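Local coordinates for protein transcription termination factor FttA (Pyrococcus horikoshii, PDB 3AF6) that probably terminates transcription by cutting nascent RNA at the exit channel of RNA polymerase, using a nuclease centre that binds two zinc ions, at residues 326-329 / 335-338; 523-528 / 543-548; 146-151 / 491-496; 157-162 / 315-320. All blocks are in the same frame, centred on the assembly; numbering follows the deposited sequence.

Contact 1: residues 326-329 / 335-338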
loop_
_atom_site.group_PDB
_atom_site.type_symbol
_atom_site.label_atom_id
_atom_site.label_comp_id
_atom_site.label_asym_id
_atom_site.label_seq_id
_atom_site.Cartn_x
_atom_site.Cartn_y
_atom_site.Cartn_z
ATOM N N GLY A 326 -13.780 2.816 1.324
ATOM C CA GLY A 326 -15.146 3.292 1.196
ATOM C C GLY A 326 -15.408 4.617 0.517
ATOM O O GLY A 326 -16.565 4.960 0.299
ATOM N N GLU A 327 -14.371 5.368 0.170
ATOM C CA GLU A 327 -14.590 6.656 -0.482
ATOM C C GLU A 327 -14.731 6.577 -2.005
ATOM O O GLU A 327 -13.749 6.459 -2.729
ATOM C CB GLU A 327 -13.473 7.632 -0.108
ATOM C CG GLU A 327 -13.730 8.407 1.187
ATOM C CD GLU A 327 -12.490 9.151 1.701
ATOM O OE1 GLU A 327 -11.778 9.788 0.886
ATOM O OE2 GLU A 327 -12.237 9.105 2.928
ATOM N N VAL A 328 -15.971 6.659 -2.475
ATOM C CA VAL A 328 -16.293 6.603 -3.901
ATOM C C VAL A 328 -15.867 7.870 -4.642
ATOM O O VAL A 328 -16.289 8.963 -4.285
ATOM C CB VAL A 328 -17.817 6.415 -4.097
ATOM C CG1 VAL A 328 -18.145 6.301 -5.571
ATOM C CG2 VAL A 328 -18.282 5.176 -3.368
ATOM N N ARG A 329 -15.045 7.735 -5.679
ATOM C CA ARG A 329 -14.615 8.914 -6.431
ATOM C C ARG A 329 -14.593 8.691 -7.934
ATOM O O ARG A 329 -14.155 7.647 -8.401
ATOM C CB ARG A 329 -13.216 9.361 -5.996
ATOM C CG ARG A 329 -13.080 9.728 -4.527
ATOM C CD ARG A 329 -13.596 11.127 -4.216
ATOM N NE ARG A 329 -13.427 11.439 -2.797
ATOM C CZ ARG A 329 -14.270 11.057 -1.840
ATOM N NH1 ARG A 329 -15.358 10.359 -2.145
ATOM N NH2 ARG A 329 -14.013 11.350 -0.570
ATOM N N ILE A 335 -15.742 5.719 -15.210
ATOM C CA ILE A 335 -15.210 4.803 -14.206
ATOM C C ILE A 335 -15.217 5.433 -12.831
ATOM O O ILE A 335 -14.687 6.522 -12.647
ATOM C CB ILE A 335 -13.750 4.388 -14.514
ATOM C CG1 ILE A 335 -13.690 3.561 -15.802
ATOM C CG2 ILE A 335 -13.177 3.589 -13.348
ATOM C CD1 ILE A 335 -12.293 3.119 -16.172
ATOM N N ARG A 336 -15.807 4.742 -11.861
ATOM C CA ARG A 336 -15.850 5.239 -10.491
ATOM C C ARG A 336 -15.123 4.267 -9.574
ATOM O O ARG A 336 -15.405 3.063 -9.560
ATOM C CB ARG A 336 -17.289 5.413 -10.025
ATOM C CG ARG A 336 -17.670 6.855 -9.779
ATOM C CD ARG A 336 -18.928 6.915 -8.961
ATOM N NE ARG A 336 -20.082 6.480 -9.733
ATOM C CZ ARG A 336 -20.629 7.197 -10.707
ATOM N NH1 ARG A 336 -20.121 8.381 -11.014
ATOM N NH2 ARG A 336 -21.677 6.734 -11.370
ATOM N N LEU A 337 -14.190 4.805 -8.799
ATOM C CA LEU A 337 -13.370 4.007 -7.897
ATOM C C LEU A 337 -13.741 4.037 -6.428
ATOM O O LEU A 337 -14.147 5.060 -5.884
ATOM C CB LEU A 337 -11.904 4.438 -8.023
ATOM C CG LEU A 337 -10.895 3.809 -7.055
ATOM C CD1 LEU A 337 -10.641 2.347 -7.425
ATOM C CD2 LEU A 337 -9.593 4.601 -7.110
ATOM N N THR A 338 -13.582 2.885 -5.798
ATOM C CA THR A 338 -13.815 2.723 -4.378
ATOM C C THR A 338 -12.824 1.645 -3.970
ATOM O O THR A 338 -12.705 0.627 -4.650
ATOM C CB THR A 338 -15.235 2.205 -4.040
ATOM O OG1 THR A 338 -16.223 3.058 -4.624
ATOM C CG2 THR A 338 -15.435 2.195 -2.523
#

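Contact 2: residues 523-528 / 543-548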
loop_
_atom_site.group_PDB
_atom_site.type_symbol
_atom_site.label_atom_id
_atom_site.label_comp_id
_atom_site.label_asym_id
_atom_site.label_seq_id
_atom_site.Cartn_x
_atom_site.Cartn_y
_atom_site.Cartn_z
ATOM N N GLY A 523 12.368 -10.594 2.298
ATOM C CA GLY A 523 11.666 -11.784 2.741
ATOM C C GLY A 523 11.970 -13.072 2.007
ATOM O O GLY A 523 11.655 -14.155 2.505
ATOM N N MET A 524 12.579 -12.971 0.831
ATOM C CA MET A 524 12.900 -14.161 0.052
ATOM C C MET A 524 14.406 -14.292 -0.199
ATOM O O MET A 524 14.837 -14.997 -1.115
ATOM C CB MET A 524 12.140 -14.128 -1.280
ATOM C CG MET A 524 10.633 -13.933 -1.137
ATOM S SD MET A 524 9.744 -14.047 -2.719
ATOM C CE MET A 524 10.022 -12.388 -3.399
ATOM N N LEU A 525 15.205 -13.631 0.634
ATOM C CA LEU A 525 16.656 -13.677 0.482
ATOM C C LEU A 525 17.044 -13.189 -0.912
ATOM O O LEU A 525 18.100 -13.557 -1.442
ATOM C CB LEU A 525 17.176 -15.103 0.680
ATOM C CG LEU A 525 17.102 -15.707 2.081
ATOM C CD1 LEU A 525 17.637 -17.135 2.051
ATOM C CD2 LEU A 525 17.906 -14.854 3.044
ATOM N N VAL A 526 16.180 -12.363 -1.502
ATOM C CA VAL A 526 16.418 -11.817 -2.831
ATOM C C VAL A 526 17.357 -10.618 -2.764
ATOM O O VAL A 526 17.814 -10.125 -3.789
ATOM C CB VAL A 526 15.107 -11.372 -3.494
ATOM C CG1 VAL A 526 15.365 -11.007 -4.942
ATOM C CG2 VAL A 526 14.073 -12.481 -3.398
ATOM N N GLY A 527 17.642 -10.155 -1.553
ATOM C CA GLY A 527 18.539 -9.024 -1.392
ATOM C C GLY A 527 18.372 -8.331 -0.054
ATOM O O GLY A 527 17.420 -8.608 0.676
ATOM N N GLY A 528 19.300 -7.432 0.269
ATOM C CA GLY A 528 19.225 -6.711 1.526
ATOM C C GLY A 528 19.929 -7.412 2.672
ATOM O O GLY A 528 20.601 -8.422 2.462
ATOM N N ASN A 543 22.572 -22.548 14.158
ATOM C CA ASN A 543 21.616 -21.550 13.701
ATOM C C ASN A 543 20.432 -22.149 12.950
ATOM O O ASN A 543 20.481 -23.285 12.468
ATOM C CB ASN A 543 22.316 -20.535 12.791
ATOM C CG ASN A 543 23.496 -19.863 13.460
ATOM O OD1 ASN A 543 23.362 -19.265 14.533
ATOM N ND2 ASN A 543 24.662 -19.951 12.828
ATOM N N SER A 544 19.372 -21.358 12.843
ATOM C CA SER A 544 18.175 -21.789 12.140
ATOM C C SER A 544 17.612 -20.700 11.244
ATOM O O SER A 544 17.740 -19.504 11.530
ATOM C CB SER A 544 17.097 -22.225 13.141
ATOM O OG SER A 544 17.260 -23.585 13.506
ATOM N N ILE A 545 16.997 -21.122 10.146
ATOM C CA ILE A 545 16.365 -20.180 9.237
ATOM C C ILE A 545 14.900 -20.606 9.109
ATOM O O ILE A 545 14.599 -21.785 8.923
ATOM C CB ILE A 545 17.072 -20.153 7.853
ATOM C CG1 ILE A 545 16.564 -18.956 7.051
ATOM C CG2 ILE A 545 16.845 -21.463 7.106
ATOM C CD1 ILE A 545 17.287 -18.740 5.740
ATOM N N ILE A 546 13.992 -19.646 9.241
ATOM C CA ILE A 546 12.564 -19.928 9.163
ATOM C C ILE A 546 11.872 -19.083 8.093
ATOM O O ILE A 546 11.851 -17.855 8.174
ATOM C CB ILE A 546 11.872 -19.638 10.525
ATOM C CG1 ILE A 546 12.507 -20.478 11.635
ATOM C CG2 ILE A 546 10.389 -19.939 10.432
ATOM C CD1 ILE A 546 12.006 -20.122 13.018
ATOM N N PHE A 547 11.305 -19.735 7.090
ATOM C CA PHE A 547 10.593 -19.001 6.048
ATOM C C PHE A 547 9.152 -18.862 6.512
ATOM O O PHE A 547 8.513 -19.851 6.884
ATOM C CB PHE A 547 10.670 -19.747 4.705
ATOM C CG PHE A 547 12.056 -19.778 4.119
ATOM C CD1 PHE A 547 12.643 -18.610 3.630
ATOM C CD2 PHE A 547 12.805 -20.952 4.127
ATOM C CE1 PHE A 547 13.960 -18.609 3.163
ATOM C CE2 PHE A 547 14.118 -20.958 3.663
ATOM C CZ PHE A 547 14.695 -19.782 3.181
ATOM N N VAL A 548 8.657 -17.628 6.514
ATOM C CA VAL A 548 7.299 -17.341 6.952
ATOM C C VAL A 548 6.533 -16.628 5.851
ATOM O O VAL A 548 5.542 -15.941 6.100
ATOM C CB VAL A 548 7.299 -16.451 8.210
ATOM C CG1 VAL A 548 8.031 -17.147 9.343
ATOM C CG2 VAL A 548 7.946 -15.113 7.890
#

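Contact 3: residues 146-151 / 491-496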
loop_
_atom_site.group_PDB
_atom_site.type_symbol
_atom_site.label_atom_id
_atom_site.label_comp_id
_atom_site.label_asym_id
_atom_site.label_seq_id
_atom_site.Cartn_x
_atom_site.Cartn_y
_atom_site.Cartn_z
ATOM N N PRO A 146 2.321 10.388 16.850
ATOM C CA PRO A 146 2.544 8.940 16.854
ATOM C C PRO A 146 3.753 8.519 17.689
ATOM O O PRO A 146 4.723 9.264 17.821
ATOM C CB PRO A 146 2.703 8.612 15.368
ATOM C CG PRO A 146 3.298 9.859 14.809
ATOM C CD PRO A 146 2.486 10.937 15.493
ATOM N N PRO A 147 3.701 7.310 18.264
ATOM C CA PRO A 147 4.778 6.768 19.095
ATOM C C PRO A 147 6.125 6.690 18.391
ATOM O O PRO A 147 7.176 6.808 19.022
ATOM C CB PRO A 147 4.249 5.391 19.487
ATOM C CG PRO A 147 3.354 5.032 18.352
ATOM C CD PRO A 147 2.626 6.318 18.100
ATOM N N LEU A 148 6.088 6.490 17.080
ATOM C CA LEU A 148 7.305 6.384 16.293
ATOM C C LEU A 148 7.345 7.481 15.253
ATOM O O LEU A 148 6.312 7.879 14.720
ATOM C CB LEU A 148 7.359 5.026 15.598
ATOM C CG LEU A 148 7.285 3.820 16.529
ATOM C CD1 LEU A 148 7.053 2.551 15.728
ATOM C CD2 LEU A 148 8.571 3.733 17.332
ATOM N N GLN A 149 8.544 7.974 14.974
ATOM C CA GLN A 149 8.719 9.013 13.976
ATOM C C GLN A 149 9.209 8.335 12.702
ATOM O O GLN A 149 10.041 7.423 12.757
ATOM C CB GLN A 149 9.724 10.048 14.472
ATOM C CG GLN A 149 11.049 9.459 14.931
ATOM C CD GLN A 149 11.926 10.479 15.646
ATOM O OE1 GLN A 149 11.632 10.888 16.773
ATOM N NE2 GLN A 149 13.003 10.900 14.990
ATOM N N SER A 150 8.678 8.776 11.563
ATOM C CA SER A 150 9.021 8.207 10.262
ATOM C C SER A 150 9.705 9.172 9.306
ATOM O O SER A 150 9.132 10.195 8.926
ATOM C CB SER A 150 7.753 7.664 9.588
ATOM O OG SER A 150 7.918 7.531 8.182
ATOM N N GLN A 151 10.928 8.840 8.909
ATOM C CA GLN A 151 11.662 9.673 7.965
ATOM C C GLN A 151 10.795 9.798 6.721
ATOM O O GLN A 151 10.644 10.881 6.149
ATOM C CB GLN A 151 12.998 9.015 7.584
ATOM C CG GLN A 151 14.149 9.255 8.561
ATOM C CD GLN A 151 14.833 7.963 9.025
ATOM O OE1 GLN A 151 14.408 7.330 10.004
ATOM N NE2 GLN A 151 15.893 7.565 8.320
ATOM N N PRO A 491 2.454 -2.132 21.281
ATOM C CA PRO A 491 3.282 -3.336 21.152
ATOM C C PRO A 491 4.495 -3.182 20.231
ATOM O O PRO A 491 5.432 -3.977 20.296
ATOM C CB PRO A 491 2.292 -4.381 20.645
ATOM C CG PRO A 491 1.352 -3.564 19.826
ATOM C CD PRO A 491 1.115 -2.363 20.718
ATOM N N PHE A 492 4.473 -2.168 19.373
ATOM C CA PHE A 492 5.585 -1.928 18.458
ATOM C C PHE A 492 6.728 -1.244 19.199
ATOM O O PHE A 492 7.898 -1.416 18.853
ATOM C CB PHE A 492 5.138 -1.051 17.283
ATOM C CG PHE A 492 4.091 -1.687 16.415
ATOM C CD1 PHE A 492 2.862 -1.064 16.218
ATOM C CD2 PHE A 492 4.326 -2.922 15.814
ATOM C CE1 PHE A 492 1.879 -1.661 15.438
ATOM C CE2 PHE A 492 3.351 -3.528 15.030
ATOM C CZ PHE A 492 2.124 -2.898 14.842
ATOM N N LEU A 493 6.374 -0.465 20.217
ATOM C CA LEU A 493 7.356 0.248 21.027
ATOM C C LEU A 493 8.091 -0.702 21.972
ATOM O O LEU A 493 9.153 -0.360 22.495
ATOM C CB LEU A 493 6.673 1.337 21.861
ATOM C CG LEU A 493 6.021 2.541 21.184
ATOM C CD1 LEU A 493 5.239 3.333 22.222
ATOM C CD2 LEU A 493 7.084 3.409 20.533
ATOM N N SER A 494 7.517 -1.882 22.191
ATOM C CA SER A 494 8.102 -2.883 23.080
ATOM C C SER A 494 9.625 -2.827 23.104
ATOM O O SER A 494 10.284 -2.937 22.062
ATOM C CB SER A 494 7.651 -4.283 22.670
ATOM O OG SER A 494 8.306 -5.268 23.450
ATOM N N GLU A 495 10.182 -2.661 24.301
ATOM C CA GLU A 495 11.626 -2.574 24.460
ATOM C C GLU A 495 12.336 -3.905 24.200
ATOM O O GLU A 495 13.485 -4.090 24.608
ATOM C CB GLU A 495 11.977 -2.047 25.863
ATOM C CG GLU A 495 11.594 -2.968 27.028
ATOM C CD GLU A 495 12.017 -2.409 28.393
ATOM O OE1 GLU A 495 11.490 -1.348 28.799
ATOM O OE2 GLU A 495 12.880 -3.029 29.059
ATOM N N ILE A 496 11.664 -4.821 23.507
ATOM C CA ILE A 496 12.243 -6.127 23.205
ATOM C C ILE A 496 12.859 -6.168 21.807
ATOM O O ILE A 496 13.647 -7.062 21.484
ATOM C CB ILE A 496 11.186 -7.233 23.300
ATOM C CG1 ILE A 496 10.210 -7.122 22.128
ATOM C CG2 ILE A 496 10.438 -7.108 24.617
ATOM C CD1 ILE A 496 9.268 -8.286 22.013
#

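Contact 4: residues 157-162 / 315-320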
loop_
_atom_site.group_PDB
_atom_site.type_symbol
_atom_site.label_atom_id
_atom_site.label_comp_id
_atom_site.label_asym_id
_atom_site.label_seq_id
_atom_site.Cartn_x
_atom_site.Cartn_y
_atom_site.Cartn_z
ATOM N N ARG A 157 5.756 14.718 3.455
ATOM C CA ARG A 157 5.174 15.981 3.895
ATOM C C ARG A 157 6.033 17.144 3.410
ATOM O O ARG A 157 5.525 18.174 2.981
ATOM C CB ARG A 157 5.064 15.993 5.423
ATOM C CG ARG A 157 4.242 17.145 5.979
ATOM C CD ARG A 157 3.360 16.682 7.143
ATOM N NE ARG A 157 4.136 16.192 8.280
ATOM C CZ ARG A 157 3.605 15.607 9.350
ATOM N NH1 ARG A 157 2.291 15.434 9.431
ATOM N NH2 ARG A 157 4.386 15.194 10.343
ATOM N N GLN A 158 7.345 16.956 3.474
ATOM C CA GLN A 158 8.307 17.963 3.041
ATOM C C GLN A 158 8.146 18.246 1.549
ATOM O O GLN A 158 8.109 19.399 1.124
ATOM C CB GLN A 158 9.732 17.463 3.320
ATOM C CG GLN A 158 10.841 18.456 2.997
ATOM C CD GLN A 158 10.968 19.558 4.038
ATOM O OE1 GLN A 158 10.025 20.316 4.282
ATOM N NE2 GLN A 158 12.140 19.649 4.659
ATOM N N ILE A 159 8.047 17.178 0.763
ATOM C CA ILE A 159 7.903 17.287 -0.687
ATOM C C ILE A 159 6.588 17.939 -1.088
ATOM O O ILE A 159 6.546 18.756 -2.006
ATOM C CB ILE A 159 8.005 15.899 -1.351
ATOM C CG1 ILE A 159 9.404 15.329 -1.124
ATOM C CG2 ILE A 159 7.708 16.003 -2.834
ATOM C CD1 ILE A 159 9.559 13.905 -1.544
ATOM N N LEU A 160 5.518 17.582 -0.390
ATOM C CA LEU A 160 4.206 18.138 -0.684
ATOM C C LEU A 160 4.078 19.627 -0.374
ATOM O O LEU A 160 3.438 20.358 -1.129
ATOM C CB LEU A 160 3.125 17.357 0.069
ATOM C CG LEU A 160 2.340 16.313 -0.734
ATOM C CD1 LEU A 160 3.272 15.503 -1.614
ATOM C CD2 LEU A 160 1.581 15.418 0.226
ATOM N N GLN A 161 4.683 20.080 0.723
ATOM C CA GLN A 161 4.594 21.491 1.087
ATOM C C GLN A 161 5.576 22.378 0.326
ATOM O O GLN A 161 5.289 23.547 0.071
ATOM C CB GLN A 161 4.780 21.676 2.600
ATOM C CG GLN A 161 6.074 21.107 3.171
ATOM C CD GLN A 161 6.274 21.438 4.656
ATOM O OE1 GLN A 161 7.174 20.898 5.313
ATOM N NE2 GLN A 161 5.438 22.335 5.187
ATOM N N THR A 162 6.726 21.828 -0.046
ATOM C CA THR A 162 7.718 22.608 -0.779
ATOM C C THR A 162 7.531 22.454 -2.280
ATOM O O THR A 162 8.428 22.766 -3.062
ATOM C CB THR A 162 9.161 22.182 -0.418
ATOM O OG1 THR A 162 9.346 20.800 -0.739
ATOM C CG2 THR A 162 9.430 22.394 1.066
ATOM N N GLU A 315 8.541 11.803 -7.884
ATOM C CA GLU A 315 7.467 12.042 -8.840
ATOM C C GLU A 315 6.216 11.236 -8.472
ATOM O O GLU A 315 5.096 11.737 -8.571
ATOM C CB GLU A 315 7.929 11.686 -10.257
ATOM C CG GLU A 315 8.832 12.730 -10.880
ATOM C CD GLU A 315 8.170 14.095 -10.916
ATOM O OE1 GLU A 315 7.025 14.172 -11.400
ATOM O OE2 GLU A 315 8.783 15.091 -10.462
ATOM N N VAL A 316 6.418 9.990 -8.047
ATOM C CA VAL A 316 5.321 9.124 -7.644
ATOM C C VAL A 316 4.519 9.867 -6.592
ATOM O O VAL A 316 3.291 9.993 -6.682
ATOM C CB VAL A 316 5.842 7.808 -7.019
ATOM C CG1 VAL A 316 4.703 7.051 -6.330
ATOM C CG2 VAL A 316 6.482 6.949 -8.090
ATOM N N ILE A 317 5.233 10.365 -5.590
ATOM C CA ILE A 317 4.616 11.107 -4.501
ATOM C C ILE A 317 3.818 12.284 -5.032
ATOM O O ILE A 317 2.643 12.447 -4.710
ATOM C CB ILE A 317 5.683 11.631 -3.524
ATOM C CG1 ILE A 317 6.321 10.462 -2.783
ATOM C CG2 ILE A 317 5.063 12.612 -2.543
ATOM C CD1 ILE A 317 7.516 10.865 -1.953
ATOM N N LYS A 318 4.461 13.092 -5.862
ATOM C CA LYS A 318 3.825 14.270 -6.413
ATOM C C LYS A 318 2.608 13.977 -7.274
ATOM O O LYS A 318 1.791 14.860 -7.504
ATOM C CB LYS A 318 4.862 15.078 -7.200
ATOM C CG LYS A 318 5.926 15.719 -6.299
ATOM C CD LYS A 318 7.070 16.323 -7.082
ATOM C CE LYS A 318 6.583 17.434 -7.993
ATOM N NZ LYS A 318 7.688 17.986 -8.830
ATOM N N HIS A 319 2.476 12.735 -7.737
ATOM C CA HIS A 319 1.347 12.343 -8.586
ATOM C C HIS A 319 0.282 11.491 -7.886
ATOM O O HIS A 319 -0.776 11.214 -8.457
ATOM C CB HIS A 319 1.838 11.575 -9.815
ATOM C CG HIS A 319 2.394 12.447 -10.897
ATOM N ND1 HIS A 319 3.643 13.029 -10.820
ATOM C CD2 HIS A 319 1.873 12.827 -12.089
ATOM C CE1 HIS A 319 3.867 13.728 -11.918
ATOM N NE2 HIS A 319 2.810 13.623 -12.703
ATOM N N THR A 320 0.559 11.073 -6.657
ATOM C CA THR A 320 -0.375 10.237 -5.917
ATOM C C THR A 320 -1.542 10.977 -5.266
ATOM O O THR A 320 -1.358 11.991 -4.599
ATOM C CB THR A 320 0.364 9.477 -4.821
ATOM O OG1 THR A 320 1.476 8.801 -5.404
ATOM C CG2 THR A 320 -0.566 8.474 -4.126
#

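Contact 1: residues 326-329 / 335-338
Arg329 and Leu337 are joined by a pair of backbone hydrogen bonds. Arg329 N donates to Leu337 O at 2.8 Å. Leu337 N returns a bond to Arg329 O at 2.9 Å. Their side chains lie on the same face of the sheet. Val328 and Thr338 meet just beside this pair. Val328 CG2 rests on Thr338 OG1, while Val328 CG1 comes within 3.5 Å of Arg336 CD. The two valine branches divide the work because CG1 is anti to the backbone N (chi1 -178°) and CG2 lies beside it. Thr338 CG2 lies against the backbone of Gly326. Val328 CA also makes a CA-H...O contact with Leu337 O at 3.3 Å. This is the open end of a beta hairpin, made by strands 329-332 and 335-341. The first is an outer strand of a mixed sheet of the metallo-beta-lactamase fold. Strand 349-355 flanks the second on its other side. Arg329 folds back over its own chain. Its NH1 donates to Val328 O at 2.7 Å, from above the carbonyl plane, and Glu327 CB lies over one face of the guanidinium. Glu327 OE1 pairs with Arg329 NH2 by charge alone. Arg336 NH1 forms salt bridges with Glu183 and Asp330. The NE of Arg336 is hydrogen-bonded to a modified group of the bound chain, probably the RNA analogue of this crystal.

Contact 2: residues 523-528 / 543-548
Leu525 reaches from a loop to the strand residues Ile545 and Phe547 inside the beta-CASP domain. The parallel sheet here places strand 425-429 between strands 516-520 and 544-547. Loop 523-528 follows strand 516-520 and leads into helix 529-537. That helix belongs to a beta-alpha-beta crossover, which returns the chain to strand 544-547. The CB of Leu525 points toward the strand. CG is anti to the carbonyl carbon (chi1 -69°), and the chain then extends straight on to CD1. Neither CB nor CG meets the strand closely, so the touching is left to the tip. CD1 comes first to Ile545 CD1, at 4.0 Å. These two side chains approach tip to tip. Ile545 can reach out because its CG1 is anti to the backbone N (chi1 -168°), which carries CD1 well off the strand. The same methyl of Leu525 also meets Phe547, two residues further along and on the same face of the strand. The leucine crosses the phenylalanine side chain at about a right angle. The contact is wholly apolar and small, burying 118 Å² in all. Phe534 of helix 529-537 touches both Leu525 and Ile545. Val560 of helix 556-561 touches both Leu525 and Phe547, so helices line the leucine and its two partners. On the ring, Leu525 CD1 lies at the edge, near the plane, 4.1 Å from Phe547 CE1 and 4.1 Å from Phe547 CZ.

Contact 3: residues 146-151 / 491-496
Pro147 packs on Leu493 where the KH region meets the beta-CASP domain. Segment 146-151 lies in the archaeal CPSF KH region, after strand 140-144, and leads into helix 151-161. Segment 491-496 is a loop of the beta-CASP domain, ahead of the outer strand 497-499. Pro147 presents its ring through CB. That atom sits in the fork of the leucine, 3.6 Å from Leu493 CD1 and 3.6 Å from Leu493 CD2. Leu493 is a largely exposed residue, and its side chain bends in to meet the proline. With CG beside the backbone N (chi1 -66°), both methyls of Leu493 come to lie on the proline side. Leu148 comes next and is buried. Its CB points toward the loop, and its side chain slides past that of Leu493 in the opposite direction. It also touches the start of the Phe492 side chain, with Leu148 CD1 at 4.4 Å from Phe492 CB. The phenyl ring itself leads away, to Met441 of helix 435-447 and to Thr466 of helix 462-471. Helix 462-471 touches both sides: Thr470 meets Pro147 and Phe492, and Trp463 meets Leu148. Further along, Ser150 is the N-cap of helix 151-161. Its OG is hydrogen-bonded to Ile153 N and also to Glu464 of the beta-CASP domain, which adds a polar link between the domains. Between the two leucines, the nearest approach is methyl to methyl, Leu148 CD2 to Leu493 CD2 at 3.5 Å.

Contact 4: residues 157-162 / 315-320
Ile317 faces Ile159 and Leu160, and each of its two branches takes one of them. Its CG1 branch lies beside the backbone N (chi1 -68°) and ends with Ile317 CD1 3.7 Å from Ile159 CD1. Its CG2 is anti to the backbone N and meets Leu160 CD1 at 3.5 Å. The two isoleucine side chains cross at about a right angle, whereas Leu160 comes to Ile317 on a slant. Ile159 is itself shared. Its other branch, CG2, lies 3.9 Å from Lys318 CG, so it touches the aliphatic part of the lysine and not its charged end. These side chains fill the crossing of two helices. Helix 151-161 belongs to the KH region, and helix 310-319 to the metallo-beta-lactamase domain. The axes of the short segments 157-161 and 315-319 come within 10.0 Å, at a crossing angle of -64°. Helix 310-319 is followed by the outer strand 320-322 of a mixed sheet of that domain. Helix 282-301 packs beside both partners, with Arg285 on Leu160 and Val289 on Ile317. The lysine bends at chi3. Its NZ forms a weak salt bridge with Glu315 OE2, one turn back on the same helix. Glu163 and Asp166 are further ion partners, long and weak. Both helices end at the crossing, and side chains close their last turns. Thr162 OG1 and Thr162 N reach Gln158 O from opposite faces of the carbonyl plane. Thr320 OG1 and His319 N do the same at Val316 O. His319 ND1, with its ring edge toward the acceptor, donates to Glu315 O at 3.0 Å.

Contacts 1 and 2 lie within single domains and are buried. Contacts 3 and 4 join domains and are only partly buried. Backbone hydrogen bonds pair the strands of contact 1. The other three meet through apolar side chains. Contact 2 ties a loop to a strand in the beta-CASP sheet, on the opposite side of the chain's centre from contact 1. Contact 3 is made just ahead of helix 151-161, at the loop leading into it, and contact 4 on its last turn, so the two lie at either end of this helix. Their nearest atoms are about 7 Å apart.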